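Local coordinates for protein yahD a copper inducible hydrolase (Lactococcus lactis subsp. lactis, PDB 3OG9) that probably acts as a hydrolase of the alpha/beta-hydrolase fold, is induced by copper, and binds D-malate in its pocket, at residues Asp160-Gln165 against Leu189-Thr194; Ile131-Met136 against Phe153-Pro158; Leu22-Gly27 against Ile107-Gly112; Ala116-Leu121 against Gln137-Glu142. All blocks are in the same frame, centred on the assembly; numbering follows the deposited sequence.

Interaction 1. Residues Asp160-Gln165 against Leu189-Thr194; sequences DMIVPQ and LGHQLT. Unlike the reference sequence in segment 189-194: Thr194 (reference Met). With MLT (D-malate), chain C.
His191 ND1 donates to Asp160 OD2 across 2.8 Å in a nearly straight hydrogen bond, with 168° at the proton. The evidence for good alignment is twofold: OD2 lies in the plane of the imidazole, and the ring nitrogen reaches that oxygen on its syn side. The carboxylate is nevertheless turned well out of the ring plane, the two planes standing 62° apart. On the ligand side, His191 NE2 gives a weak bond to malate O4 at 3.1 Å, and the same nitrogen lies unusually close to Ser110 OG, probably hydrogen-bonded to it.

A second set of polar contacts fixes the acid. Asp160 OD1 accepts from Ile162 N at 2.7 Å, closing an Asx turn, and takes a weaker bond from Val163 N, so the carboxylate is tied to its own loop while OD2 serves the histidine.

Apolar contacts steady the imidazole. Ile162 CD1 sits over one face in a CH-pi contact, 3.8 Å from the ring centroid and offset toward the rim, while Val163 CG2 approaches the edge at CE1. With CG anti to the backbone N (chi1 -154°), the His191 ring is carried in between the carboxylate and the malate. Were the imidazole replaced by the methyl of an alanine, Asp160 OD2 would probably lose its ring donor and a gap is likely to open beside Ile162 CD1.

Acid, imidazole and Ser110 hydroxyl thus follow in series, consistent with the Ser-His-Asp triad of alpha/beta hydrolases, with the malate carboxylate lying at its serine end.

Interaction 2. Residues Ile131-Met136 against Phe153-Pro158; sequences IAFHGM and FLSYAP
Ala132 N donates to Phe153 O at 2.8 Å, and Ser155 N returns a bond to Ala132 O at 3.1 Å; both are close to straight, with 173° at the proton in the first. Past the end of this pairing a side chain takes over: Ser155 OG accepts from His134 N at 2.9 Å. The serine torsion, with OG between the backbone N and the carbonyl carbon (chi1 69°), directs the hydroxyl to that amide. It also bonds Glu197, whose carboxylate holds His134 NE2 as well.

Waters bridge the splaying backbones. One accepts from Gly135 N and donates to both Ala132 O and Ser155 O; another donates to Ser155 O and Gly135 O. A third joins His134 ND1 to Ala157 N.

The His134 ring lies flat against Ser155, whose OG stands 3.6 Å above the centre of one face. Beyond it, the packing divides between the two sides of the sheet. On one, Ile131 CG2 touches Phe153 CD2, and Phe133 CE1 meets Phe153 CE2 at 3.7 Å in an oblique aromatic pair; helix 195-208 packs over Ile131 and Phe133. On the other, Ala132 CB rests against Leu154 CD2 at 3.6 Å, where Leu154 also meets helix 165-177.

The axes of strands 131-133 and 153-156 diverge by only 9°, evidence of parallel neighbours. Such pairing, with helices on both faces and loops at the C-terminal ends leading toward the ligand pocket, is typical of the central sheet of an alpha/beta hydrolase.

Interaction 3. Residues Leu22-Gly27 against Ile107-Gly112; sequences LHSTGG and IGYSNG. With MLT (D-malate), chain C.
Leu22 bridges Gly108 in parallel strand pairing: Leu22 N donates to Ile107 O at 3.0 Å and Tyr109 N to Leu22 O at 3.2 Å, before strand 105-109 turns sharply into helix 111-121. Gly108, Ser110 and Gly112 fit the GxSxG nucleophile elbow of alpha/beta hydrolases, and the positive phi of Ser110 (55°) is evidence of its strained turn.

Gly112 gives room for the strand to pass close, since a beta carbon there would run into the carbonyl carbon of Leu22 and into His23 O. Gly112 N also makes a weak bond to His23 O. Beside the elbow, Ser24 CB packs on Tyr109 CD2.

Gly27 N closes a type II turn on Ser24 O, and His23 ND1 reaches the same oxygen from the opposite face of the carbonyl plane; the turn carries Thr25 to the ligand. Asn111 CB meets Thr25 OG1, the two side chains crossing obliquely, and the asparagine amide bonds malate O2 through ND2, while OD1 is held by Tyr60 N. The Ser110 OG is 2.6 Å from malate O4. On the same malate carboxylate, O5 accepts from Thr25 OG1 at 2.7 Å.

Interaction 4. Residues Ala116-Leu121 against Gln137-Glu142; sequences ALNMFL and QLEDFE
Asn118 ND2 donates to Glu139 OE2 at 3.0 Å, the one direct hydrogen bond between helix 116-121 and the 137-142 loop. Its geometry is good on both partners: the angle at the proton is 171°, the acceptor lies in the amide plane, and the carboxylate uses its anti lone pair. Amide and carboxylate are nearly coplanar, 27° apart, although the two side chains cross at about a right angle. Beyond the contact, Arg122 forms a salt bridge with Glu139 OE1.

Water extends this polar link at both ends of the amide. One water accepts hydrogen bonds from both Asn118 ND2 and Leu138 N, tying the side chain to the loop backbone. A second donates to Asn118 OD1 at 2.9 Å and to Glu139 OE2. In the alpha/beta-hydrolase fold this helix is the one that follows the probable nucleophile elbow, and the loop is the one that leaves strand 129-133 beside the malate pocket. A leucine in place of Asn118 would probably leave Glu139 OE2 without its amide donor and both bridging waters without this partner on the helix.

Packing completes the contact. Phe141, with CG between the backbone N and the carbonyl carbon (chi1 56°), brings its ring to the last turn of the helix: CZ touches Leu121 CB at 3.9 Å, and Leu121 O lies at the ring edge near CE1. Leu138 CD1 approaches Asn118 CB at 4.3 Å.

In the fold
Along the chain, interaction 3 closes first and interaction 1 opens last, while interactions 4 and 2 alternate their segments between them. Interactions 2 and 3 share the central sheet: strands 105-109 and 129-133 are neighbours, joined by Phe133 O to Ser110 N and Phe133 N to Gly108 O, though the centres of the two contacts are about 12 Å apart. Helix 111-121 serves both interaction 3 and interaction 4; Leu117 packs from it onto Ala132 and Leu154 of interaction 2. Interaction 1, its centre about 8 Å from that of interaction 2 and about 13 Å from that of interaction 3, meets the latter through His191 and Ser110. Loops from successive strand ends therefore converge on one malate-binding pocket, consistent with a hydrolase active site.

Interaction 1. Residues Asp160-Gln165 against Leu189-Thr194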
loop_
_atom_site.group_PDB
_atom_site.type_symbol
_atom_site.label_atom_id
_atom_site.label_comp_id
_atom_site.label_asym_id
_atom_site.label_seq_id
_atom_site.Cartn_x
_atom_site.Cartn_y
_atom_site.Cartn_z
ATOM N N ASP A 160 -7.085 14.835 -8.318
ATOM C CA ASP A 160 -7.387 14.180 -7.057
ATOM C C ASP A 160 -7.491 15.216 -5.947
ATOM O O ASP A 160 -6.484 15.784 -5.529
ATOM C CB ASP A 160 -6.295 13.150 -6.740
ATOM C CG ASP A 160 -6.648 12.256 -5.584
ATOM O OD1 ASP A 160 -7.511 12.640 -4.773
ATOM O OD2 ASP A 160 -6.024 11.193 -5.457
ATOM N N MET A 161 -8.707 15.455 -5.450
ATOM C CA MET A 161 -8.918 16.425 -4.374
ATOM C C MET A 161 -8.245 15.939 -3.082
ATOM O O MET A 161 -7.879 16.742 -2.218
ATOM N N ILE A 162 -8.066 14.630 -2.958
ATOM C CA ILE A 162 -7.606 14.037 -1.713
ATOM C C ILE A 162 -6.094 14.111 -1.540
ATOM O O ILE A 162 -5.602 14.235 -0.408
ATOM C CB ILE A 162 -8.183 12.589 -1.537
ATOM C CG1 ILE A 162 -9.711 12.695 -1.503
ATOM C CG2 ILE A 162 -7.625 11.907 -0.264
ATOM C CD1 ILE A 162 -10.452 11.427 -1.641
ATOM N N VAL A 163 -5.354 14.043 -2.649
ATOM C CA VAL A 163 -3.910 14.067 -2.576
ATOM C C VAL A 163 -3.407 15.377 -3.199
ATOM O O VAL A 163 -3.425 15.523 -4.416
ATOM C CB VAL A 163 -3.262 12.840 -3.290
ATOM C CG1 VAL A 163 -1.717 12.930 -3.296
ATOM C CG2 VAL A 163 -3.754 11.521 -2.667
ATOM N N PRO A 164 -2.954 16.320 -2.362
ATOM C CA PRO A 164 -2.319 17.541 -2.832
ATOM C C PRO A 164 -1.049 17.245 -3.629
ATOM O O PRO A 164 -0.286 16.325 -3.276
ATOM C CB PRO A 164 -1.921 18.254 -1.531
ATOM C CG PRO A 164 -2.850 17.711 -0.496
ATOM C CD PRO A 164 -3.025 16.268 -0.885
ATOM N N GLN A 165 -0.792 18.069 -4.644
ATOM C CA GLN A 165 0.434 17.960 -5.417
ATOM C C GLN A 165 1.681 17.996 -4.536
ATOM O O GLN A 165 2.585 17.168 -4.699
ATOM C CB GLN A 165 0.505 19.077 -6.478
ATOM C CG GLN A 165 1.804 19.105 -7.244
ATOM C CD GLN A 165 1.815 20.135 -8.377
ATOM O OE1 GLN A 165 1.021 20.059 -9.327
ATOM N NE2 GLN A 165 2.748 21.090 -8.297
ATOM N N LEU A 189 -8.830 10.381 -13.419
ATOM C CA LEU A 189 -10.108 10.303 -12.722
ATOM C C LEU A 189 -10.059 10.654 -11.236
ATOM O O LEU A 189 -10.757 10.058 -10.451
ATOM C CB LEU A 189 -10.818 8.977 -13.016
ATOM C CG LEU A 189 -11.564 9.330 -14.320
ATOM C CD1 LEU A 189 -11.116 8.559 -15.527
ATOM C CD2 LEU A 189 -13.088 9.518 -14.218
ATOM N N GLY A 190 -9.262 11.661 -10.870
ATOM C CA GLY A 190 -9.147 12.003 -9.457
ATOM C C GLY A 190 -8.721 10.811 -8.603
ATOM O O GLY A 190 -7.897 10.038 -9.035
ATOM N N HIS A 191 -9.313 10.653 -7.423
ATOM C CA HIS A 191 -8.916 9.584 -6.480
ATOM C C HIS A 191 -9.332 8.184 -6.925
ATOM O O HIS A 191 -8.892 7.162 -6.331
ATOM C CB HIS A 191 -9.502 9.863 -5.079
ATOM C CG HIS A 191 -8.718 9.260 -3.946
ATOM N ND1 HIS A 191 -7.407 9.585 -3.689
ATOM C CD2 HIS A 191 -9.089 8.398 -2.967
ATOM C CE1 HIS A 191 -6.987 8.917 -2.629
ATOM N NE2 HIS A 191 -7.990 8.187 -2.171
ATOM N N GLN A 192 -10.186 8.117 -7.953
ATOM C CA GLN A 192 -10.715 6.820 -8.405
ATOM C C GLN A 192 -9.657 5.915 -9.047
ATOM O O GLN A 192 -8.920 6.348 -9.938
ATOM C CB GLN A 192 -11.807 7.074 -9.434
ATOM C CG GLN A 192 -12.520 5.842 -9.967
ATOM C CD GLN A 192 -13.811 6.234 -10.677
ATOM O OE1 GLN A 192 -13.809 6.518 -11.875
ATOM N NE2 GLN A 192 -14.909 6.300 -9.919
ATOM N N LEU A 193 -9.624 4.647 -8.642
ATOM C CA LEU A 193 -8.774 3.654 -9.296
ATOM C C LEU A 193 -9.240 3.363 -10.746
ATOM O O LEU A 193 -10.407 3.025 -10.983
ATOM C CB LEU A 193 -8.752 2.372 -8.469
ATOM C CG LEU A 193 -7.800 1.272 -8.973
ATOM C CD1 LEU A 193 -6.388 1.733 -8.674
ATOM C CD2 LEU A 193 -8.101 -0.075 -8.293
ATOM N N THR A 194 -8.340 3.487 -11.722
ATOM C CA THR A 194 -8.734 3.317 -13.119
ATOM C C THR A 194 -8.191 2.031 -13.715
ATOM O O THR A 194 -7.127 1.489 -13.277
ATOM C CB THR A 194 -8.201 4.463 -14.011
ATOM O OG1 THR A 194 -6.787 4.306 -14.111
ATOM C CG2 THR A 194 -8.533 5.837 -13.427
HETATM C C1 MLT C . -5.961 8.014 4.368
HETATM O O1 MLT C . -6.658 8.004 5.419
HETATM O O2 MLT C . -5.087 7.134 4.175
HETATM C C2 MLT C . -6.153 9.106 3.339
HETATM O O3 MLT C . -7.112 10.061 3.757
HETATM C C3 MLT C . -6.522 8.532 1.970
HETATM C C4 MLT C . -7.882 7.876 1.940
HETATM O O4 MLT C . -8.553 8.002 0.892
HETATM O O5 MLT C . -8.367 7.201 2.886
#

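Interaction 2. Residues Ile131-Met136 against Phe153-Pro158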
loop_
_atom_site.group_PDB
_atom_site.type_symbol
_atom_site.label_atom_id
_atom_site.label_comp_id
_atom_site.label_asym_id
_atom_site.label_seq_id
_atom_site.Cartn_x
_atom_site.Cartn_y
_atom_site.Cartn_z
ATOM N N ILE A 131 3.305 -1.439 -5.153
ATOM C CA ILE A 131 2.453 -0.822 -6.146
ATOM C C ILE A 131 1.430 -0.060 -5.321
ATOM O O ILE A 131 0.604 -0.674 -4.615
ATOM C CB ILE A 131 1.775 -1.909 -7.027
ATOM C CG1 ILE A 131 2.858 -2.608 -7.864
ATOM C CG2 ILE A 131 0.685 -1.291 -7.976
ATOM C CD1 ILE A 131 2.424 -3.810 -8.672
ATOM N N ALA A 132 1.495 1.276 -5.384
ATOM C CA ALA A 132 0.603 2.132 -4.561
ATOM C C ALA A 132 -0.300 2.940 -5.470
ATOM O O ALA A 132 0.180 3.841 -6.140
ATOM C CB ALA A 132 1.422 3.095 -3.708
ATOM N N PHE A 133 -1.590 2.625 -5.508
ATOM C CA PHE A 133 -2.542 3.426 -6.285
ATOM C C PHE A 133 -3.113 4.556 -5.467
ATOM O O PHE A 133 -3.731 4.323 -4.417
ATOM C CB PHE A 133 -3.674 2.569 -6.836
ATOM C CG PHE A 133 -3.211 1.429 -7.730
ATOM C CD1 PHE A 133 -2.671 1.679 -8.991
ATOM C CD2 PHE A 133 -3.352 0.095 -7.318
ATOM C CE1 PHE A 133 -2.247 0.601 -9.829
ATOM C CE2 PHE A 133 -2.933 -0.981 -8.154
ATOM C CZ PHE A 133 -2.389 -0.727 -9.394
ATOM N N HIS A 134 -2.884 5.778 -5.940
ATOM C CA HIS A 134 -3.373 6.997 -5.289
ATOM C C HIS A 134 -2.967 7.122 -3.823
ATOM O O HIS A 134 -3.789 7.453 -2.942
ATOM C CB HIS A 134 -4.890 7.142 -5.517
ATOM C CG HIS A 134 -5.218 7.156 -6.967
ATOM N ND1 HIS A 134 -4.865 8.210 -7.780
ATOM C CD2 HIS A 134 -5.731 6.203 -7.779
ATOM C CE1 HIS A 134 -5.171 7.915 -9.032
ATOM N NE2 HIS A 134 -5.705 6.707 -9.056
ATOM N N GLY A 135 -1.673 6.889 -3.596
ATOM C CA GLY A 135 -1.070 7.031 -2.291
ATOM C C GLY A 135 -0.597 8.461 -2.013
ATOM O O GLY A 135 -0.568 9.348 -2.908
ATOM N N MET A 136 -0.181 8.678 -0.761
ATOM C CA MET A 136 0.257 9.977 -0.310
ATOM C C MET A 136 1.172 9.837 0.878
ATOM O O MET A 136 1.263 8.765 1.469
ATOM C CB MET A 136 -0.961 10.814 0.091
ATOM C CG MET A 136 -1.689 10.323 1.373
ATOM S SD MET A 136 -3.325 11.070 1.492
ATOM C CE MET A 136 -2.888 12.767 1.404
ATOM N N PHE A 153 6.016 1.404 -7.740
ATOM C CA PHE A 153 5.083 2.006 -8.731
ATOM C C PHE A 153 4.070 2.875 -7.977
ATOM O O PHE A 153 3.516 2.410 -6.964
ATOM C CB PHE A 153 4.307 0.866 -9.438
ATOM C CG PHE A 153 3.261 1.352 -10.452
ATOM C CD1 PHE A 153 3.571 1.430 -11.802
ATOM C CD2 PHE A 153 1.978 1.676 -10.042
ATOM C CE1 PHE A 153 2.598 1.858 -12.736
ATOM C CE2 PHE A 153 0.982 2.114 -10.959
ATOM C CZ PHE A 153 1.314 2.222 -12.302
ATOM N N LEU A 154 3.864 4.124 -8.435
ATOM C CA LEU A 154 2.922 5.046 -7.818
ATOM C C LEU A 154 2.032 5.629 -8.870
ATOM O O LEU A 154 2.517 6.054 -9.937
ATOM C CB LEU A 154 3.636 6.236 -7.140
ATOM C CG LEU A 154 4.697 5.930 -6.095
ATOM C CD1 LEU A 154 5.445 7.217 -5.685
ATOM C CD2 LEU A 154 4.098 5.266 -4.856
ATOM N N SER A 155 0.744 5.718 -8.572
ATOM C CA SER A 155 -0.136 6.515 -9.462
ATOM C C SER A 155 -0.533 7.811 -8.768
ATOM O O SER A 155 -0.570 7.868 -7.542
ATOM C CB SER A 155 -1.381 5.746 -9.843
ATOM O OG SER A 155 -2.233 5.573 -8.727
ATOM N N TYR A 156 -0.881 8.824 -9.579
ATOM C CA TYR A 156 -1.324 10.096 -9.082
ATOM C C TYR A 156 -2.297 10.661 -10.129
ATOM O O TYR A 156 -2.106 10.427 -11.326
ATOM C CB TYR A 156 -0.076 10.980 -8.926
ATOM C CG TYR A 156 -0.357 12.424 -8.696
ATOM C CD1 TYR A 156 -0.826 12.875 -7.446
ATOM C CD2 TYR A 156 -0.179 13.357 -9.730
ATOM C CE1 TYR A 156 -1.113 14.230 -7.240
ATOM C CE2 TYR A 156 -0.445 14.708 -9.523
ATOM C CZ TYR A 156 -0.905 15.138 -8.283
ATOM O OH TYR A 156 -1.194 16.485 -8.086
ATOM N N ALA A 157 -3.340 11.370 -9.699
ATOM C CA ALA A 157 -4.107 12.179 -10.664
ATOM C C ALA A 157 -4.039 13.657 -10.267
ATOM O O ALA A 157 -4.155 13.966 -9.092
ATOM C CB ALA A 157 -5.564 11.704 -10.742
ATOM N N PRO A 158 -3.897 14.587 -11.223
ATOM C CA PRO A 158 -3.779 15.993 -10.798
ATOM C C PRO A 158 -5.163 16.597 -10.454
ATOM O O PRO A 158 -5.231 17.721 -9.940
ATOM C CB PRO A 158 -3.113 16.680 -12.004
ATOM C CG PRO A 158 -3.530 15.853 -13.201
ATOM C CD PRO A 158 -4.059 14.508 -12.698
HETATM O O HOH W 1 0.566 6.566 -5.350
HETATM O O HOH W 2 -3.816 10.622 -6.694
HETATM O O HOH W 3 -1.435 9.914 -5.514
#

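Interaction 3. Residues Leu22-Gly27 against Ile107-Gly112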
loop_
_atom_site.group_PDB
_atom_site.type_symbol
_atom_site.label_atom_id
_atom_site.label_comp_id
_atom_site.label_asym_id
_atom_site.label_seq_id
_atom_site.Cartn_x
_atom_site.Cartn_y
_atom_site.Cartn_z
ATOM N N LEU A 22 -3.928 -4.347 0.314
ATOM C CA LEU A 22 -4.421 -3.437 1.325
ATOM C C LEU A 22 -5.458 -2.549 0.678
ATOM O O LEU A 22 -5.188 -1.899 -0.328
ATOM C CB LEU A 22 -3.262 -2.640 1.935
ATOM C CG LEU A 22 -2.159 -3.507 2.564
ATOM C CD1 LEU A 22 -0.941 -2.686 2.857
ATOM C CD2 LEU A 22 -2.688 -4.175 3.853
ATOM N N HIS A 23 -6.654 -2.567 1.257
ATOM C CA HIS A 23 -7.855 -1.889 0.698
ATOM C C HIS A 23 -7.936 -0.382 0.977
ATOM O O HIS A 23 -7.195 0.142 1.816
ATOM C CB HIS A 23 -9.138 -2.594 1.220
ATOM C CG HIS A 23 -9.305 -2.539 2.716
ATOM N ND1 HIS A 23 -9.689 -1.392 3.384
ATOM C CD2 HIS A 23 -9.118 -3.479 3.672
ATOM C CE1 HIS A 23 -9.740 -1.634 4.682
ATOM N NE2 HIS A 23 -9.410 -2.894 4.882
ATOM N N SER A 24 -8.828 0.314 0.260
ATOM C CA SER A 24 -9.064 1.734 0.503
ATOM C C SER A 24 -10.032 1.904 1.662
ATOM O O SER A 24 -10.568 0.939 2.179
ATOM C CB SER A 24 -9.699 2.389 -0.745
ATOM O OG SER A 24 -10.951 1.750 -0.997
ATOM N N THR A 25 -10.303 3.158 2.031
ATOM C CA THR A 25 -11.305 3.436 3.052
ATOM C C THR A 25 -12.629 2.892 2.593
ATOM O O THR A 25 -13.068 3.147 1.465
ATOM C CB THR A 25 -11.425 4.954 3.304
ATOM O OG1 THR A 25 -10.177 5.453 3.792
ATOM C CG2 THR A 25 -12.503 5.259 4.353
ATOM N N GLY A 26 -13.265 2.132 3.471
ATOM C CA GLY A 26 -14.557 1.543 3.175
ATOM C C GLY A 26 -14.443 0.230 2.421
ATOM O O GLY A 26 -15.457 -0.400 2.167
ATOM N N GLY A 27 -13.227 -0.165 2.022
ATOM C CA GLY A 27 -13.020 -1.443 1.372
ATOM C C GLY A 27 -12.938 -2.570 2.372
ATOM O O GLY A 27 -13.144 -2.367 3.585
ATOM N N ILE A 107 0.430 -4.355 -2.747
ATOM C CA ILE A 107 -0.475 -3.692 -3.696
ATOM C C ILE A 107 -1.566 -3.049 -2.857
ATOM O O ILE A 107 -2.329 -3.742 -2.183
ATOM C CB ILE A 107 -1.101 -4.692 -4.713
ATOM C CG1 ILE A 107 0.001 -5.452 -5.499
ATOM C CG2 ILE A 107 -2.026 -3.919 -5.695
ATOM C CD1 ILE A 107 -0.525 -6.563 -6.413
ATOM N N GLY A 108 -1.608 -1.721 -2.851
ATOM C CA GLY A 108 -2.567 -1.009 -2.019
ATOM C C GLY A 108 -3.280 0.043 -2.825
ATOM O O GLY A 108 -2.779 0.526 -3.866
ATOM N N TYR A 109 -4.446 0.430 -2.343
ATOM C CA TYR A 109 -5.197 1.499 -2.972
ATOM C C TYR A 109 -5.575 2.497 -1.869
ATOM O O TYR A 109 -6.146 2.096 -0.860
ATOM C CB TYR A 109 -6.434 0.908 -3.635
ATOM C CG TYR A 109 -7.454 1.913 -4.151
ATOM C CD1 TYR A 109 -7.059 3.155 -4.655
ATOM C CD2 TYR A 109 -8.817 1.603 -4.130
ATOM C CE1 TYR A 109 -8.003 4.073 -5.138
ATOM C CE2 TYR A 109 -9.767 2.505 -4.610
ATOM C CZ TYR A 109 -9.353 3.737 -5.092
ATOM O OH TYR A 109 -10.302 4.622 -5.557
ATOM N N SER A 110 -5.224 3.769 -2.064
ATOM C CA SER A 110 -5.613 4.855 -1.129
ATOM C C SER A 110 -5.177 4.567 0.322
ATOM O O SER A 110 -3.993 4.361 0.577
ATOM C CB SER A 110 -7.121 5.091 -1.258
ATOM O OG SER A 110 -7.485 6.379 -0.768
ATOM N N ASN A 111 -6.114 4.487 1.274
ATOM C CA ASN A 111 -5.729 4.137 2.669
ATOM C C ASN A 111 -4.706 2.980 2.791
ATOM O O ASN A 111 -3.653 3.129 3.439
ATOM C CB ASN A 111 -6.991 3.860 3.506
ATOM C CG ASN A 111 -6.723 3.799 5.003
ATOM O OD1 ASN A 111 -7.225 2.913 5.687
ATOM N ND2 ASN A 111 -5.990 4.781 5.532
ATOM N N GLY A 112 -4.994 1.829 2.168
ATOM C CA GLY A 112 -4.031 0.690 2.212
ATOM C C GLY A 112 -2.652 1.012 1.602
ATOM O O GLY A 112 -1.616 0.595 2.116
HETATM C C1 MLT C . -5.961 8.014 4.368
HETATM O O1 MLT C . -6.658 8.004 5.419
HETATM O O2 MLT C . -5.087 7.134 4.175
HETATM C C2 MLT C . -6.153 9.106 3.339
HETATM O O3 MLT C . -7.112 10.061 3.757
HETATM C C3 MLT C . -6.522 8.532 1.970
HETATM C C4 MLT C . -7.882 7.876 1.940
HETATM O O4 MLT C . -8.553 8.002 0.892
HETATM O O5 MLT C . -8.367 7.201 2.886
#

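Interaction 4. Residues Ala116-Leu121 against Gln137-Glu142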
loop_
_atom_site.group_PDB
_atom_site.type_symbol
_atom_site.label_atom_id
_atom_site.label_comp_id
_atom_site.label_asym_id
_atom_site.label_seq_id
_atom_site.Cartn_x
_atom_site.Cartn_y
_atom_site.Cartn_z
ATOM N N ALA A 116 1.029 0.889 3.544
ATOM C CA ALA A 116 2.154 0.100 2.953
ATOM C C ALA A 116 3.412 0.971 2.776
ATOM O O ALA A 116 4.551 0.580 3.125
ATOM C CB ALA A 116 1.739 -0.505 1.613
ATOM N N LEU A 117 3.179 2.150 2.217
ATOM C CA LEU A 117 4.239 3.112 1.955
ATOM C C LEU A 117 4.871 3.621 3.240
ATOM O O LEU A 117 6.090 3.763 3.345
ATOM C CB LEU A 117 3.676 4.272 1.164
ATOM C CG LEU A 117 3.417 3.979 -0.299
ATOM C CD1 LEU A 117 2.584 5.145 -0.861
ATOM C CD2 LEU A 117 4.736 3.787 -1.065
ATOM N N ASN A 118 4.034 3.855 4.242
ATOM C CA ASN A 118 4.553 4.266 5.542
ATOM C C ASN A 118 5.376 3.169 6.251
ATOM O O ASN A 118 6.462 3.450 6.761
ATOM C CB ASN A 118 3.405 4.777 6.420
ATOM C CG ASN A 118 3.903 5.383 7.730
ATOM O OD1 ASN A 118 3.995 4.693 8.740
ATOM N ND2 ASN A 118 4.227 6.674 7.705
ATOM N N MET A 119 4.871 1.930 6.263
ATOM C CA MET A 119 5.608 0.782 6.813
ATOM C C MET A 119 6.978 0.587 6.150
ATOM O O MET A 119 7.965 0.286 6.829
ATOM C CB MET A 119 4.790 -0.490 6.656
ATOM C CG MET A 119 3.647 -0.546 7.685
ATOM S SD MET A 119 2.674 -2.061 7.634
ATOM C CE MET A 119 2.260 -2.176 5.909
ATOM N N PHE A 120 7.008 0.770 4.839
ATOM C CA PHE A 120 8.213 0.579 4.013
ATOM C C PHE A 120 9.233 1.639 4.423
ATOM O O PHE A 120 10.415 1.324 4.715
ATOM C CB PHE A 120 7.807 0.802 2.561
ATOM C CG PHE A 120 8.801 0.311 1.545
ATOM C CD1 PHE A 120 9.361 -0.959 1.654
ATOM C CD2 PHE A 120 9.120 1.097 0.450
ATOM C CE1 PHE A 120 10.261 -1.449 0.680
ATOM C CE2 PHE A 120 10.006 0.623 -0.532
ATOM C CZ PHE A 120 10.572 -0.666 -0.407
ATOM N N LEU A 121 8.771 2.886 4.457
ATOM C CA LEU A 121 9.631 4.034 4.769
ATOM C C LEU A 121 10.099 4.055 6.234
ATOM O O LEU A 121 11.176 4.585 6.539
ATOM C CB LEU A 121 8.913 5.341 4.409
ATOM C CG LEU A 121 8.897 5.656 2.916
ATOM C CD1 LEU A 121 7.883 6.721 2.584
ATOM C CD2 LEU A 121 10.279 6.094 2.451
ATOM N N GLN A 137 1.846 10.939 1.236
ATOM C CA GLN A 137 2.608 10.978 2.483
ATOM C C GLN A 137 1.661 11.170 3.695
ATOM O O GLN A 137 0.863 12.102 3.705
ATOM C CB GLN A 137 3.647 12.113 2.403
ATOM C CG GLN A 137 4.546 12.161 3.606
ATOM C CD GLN A 137 5.330 13.417 3.707
ATOM O OE1 GLN A 137 4.766 14.513 3.879
ATOM N NE2 GLN A 137 6.651 13.286 3.618
ATOM N N LEU A 138 1.768 10.314 4.712
ATOM C CA LEU A 138 0.986 10.442 5.951
ATOM C C LEU A 138 1.656 11.334 7.032
ATOM O O LEU A 138 0.969 11.995 7.810
ATOM C CB LEU A 138 0.747 9.042 6.536
ATOM C CG LEU A 138 -0.103 8.151 5.636
ATOM C CD1 LEU A 138 -0.337 6.862 6.349
ATOM C CD2 LEU A 138 -1.442 8.868 5.291
ATOM N N GLU A 139 2.988 11.316 7.080
ATOM C CA GLU A 139 3.744 12.052 8.073
ATOM C C GLU A 139 5.147 12.386 7.543
ATOM O O GLU A 139 5.686 11.694 6.661
ATOM C CB GLU A 139 3.830 11.245 9.390
ATOM C CG GLU A 139 4.234 9.791 9.161
ATOM C CD GLU A 139 4.752 9.085 10.413
ATOM O OE1 GLU A 139 4.906 9.781 11.474
ATOM O OE2 GLU A 139 5.024 7.846 10.313
ATOM N N ASP A 140 5.737 13.448 8.079
ATOM C CA ASP A 140 7.128 13.775 7.773
ATOM C C ASP A 140 7.966 13.308 8.967
ATOM O O ASP A 140 7.602 13.569 10.123
ATOM C CB ASP A 140 7.267 15.280 7.549
ATOM C CG ASP A 140 8.616 15.670 6.934
ATOM O OD1 ASP A 140 9.369 14.779 6.472
ATOM O OD2 ASP A 140 8.922 16.881 6.908
ATOM N N PHE A 141 9.059 12.590 8.699
ATOM C CA PHE A 141 9.948 12.075 9.747
ATOM C C PHE A 141 11.347 11.816 9.192
ATOM O O PHE A 141 11.556 11.936 7.998
ATOM C CB PHE A 141 9.385 10.795 10.390
ATOM C CG PHE A 141 9.104 9.679 9.400
ATOM C CD1 PHE A 141 9.997 8.610 9.265
ATOM C CD2 PHE A 141 7.938 9.689 8.618
ATOM C CE1 PHE A 141 9.748 7.575 8.354
ATOM C CE2 PHE A 141 7.678 8.652 7.705
ATOM C CZ PHE A 141 8.583 7.605 7.569
ATOM N N GLU A 142 12.290 11.476 10.074
ATOM C CA GLU A 142 13.644 11.069 9.666
ATOM C C GLU A 142 13.664 9.582 9.310
ATOM O O GLU A 142 13.559 8.714 10.198
ATOM C CB GLU A 142 14.671 11.377 10.769
ATOM C CG GLU A 142 16.131 11.197 10.324
ATOM C CD GLU A 142 17.114 11.209 11.489
ATOM O OE1 GLU A 142 17.014 12.129 12.324
ATOM O OE2 GLU A 142 17.988 10.304 11.571
HETATM O O HOH W 4 4.061 8.349 5.123
HETATM O O HOH W 5 4.037 5.318 11.568
#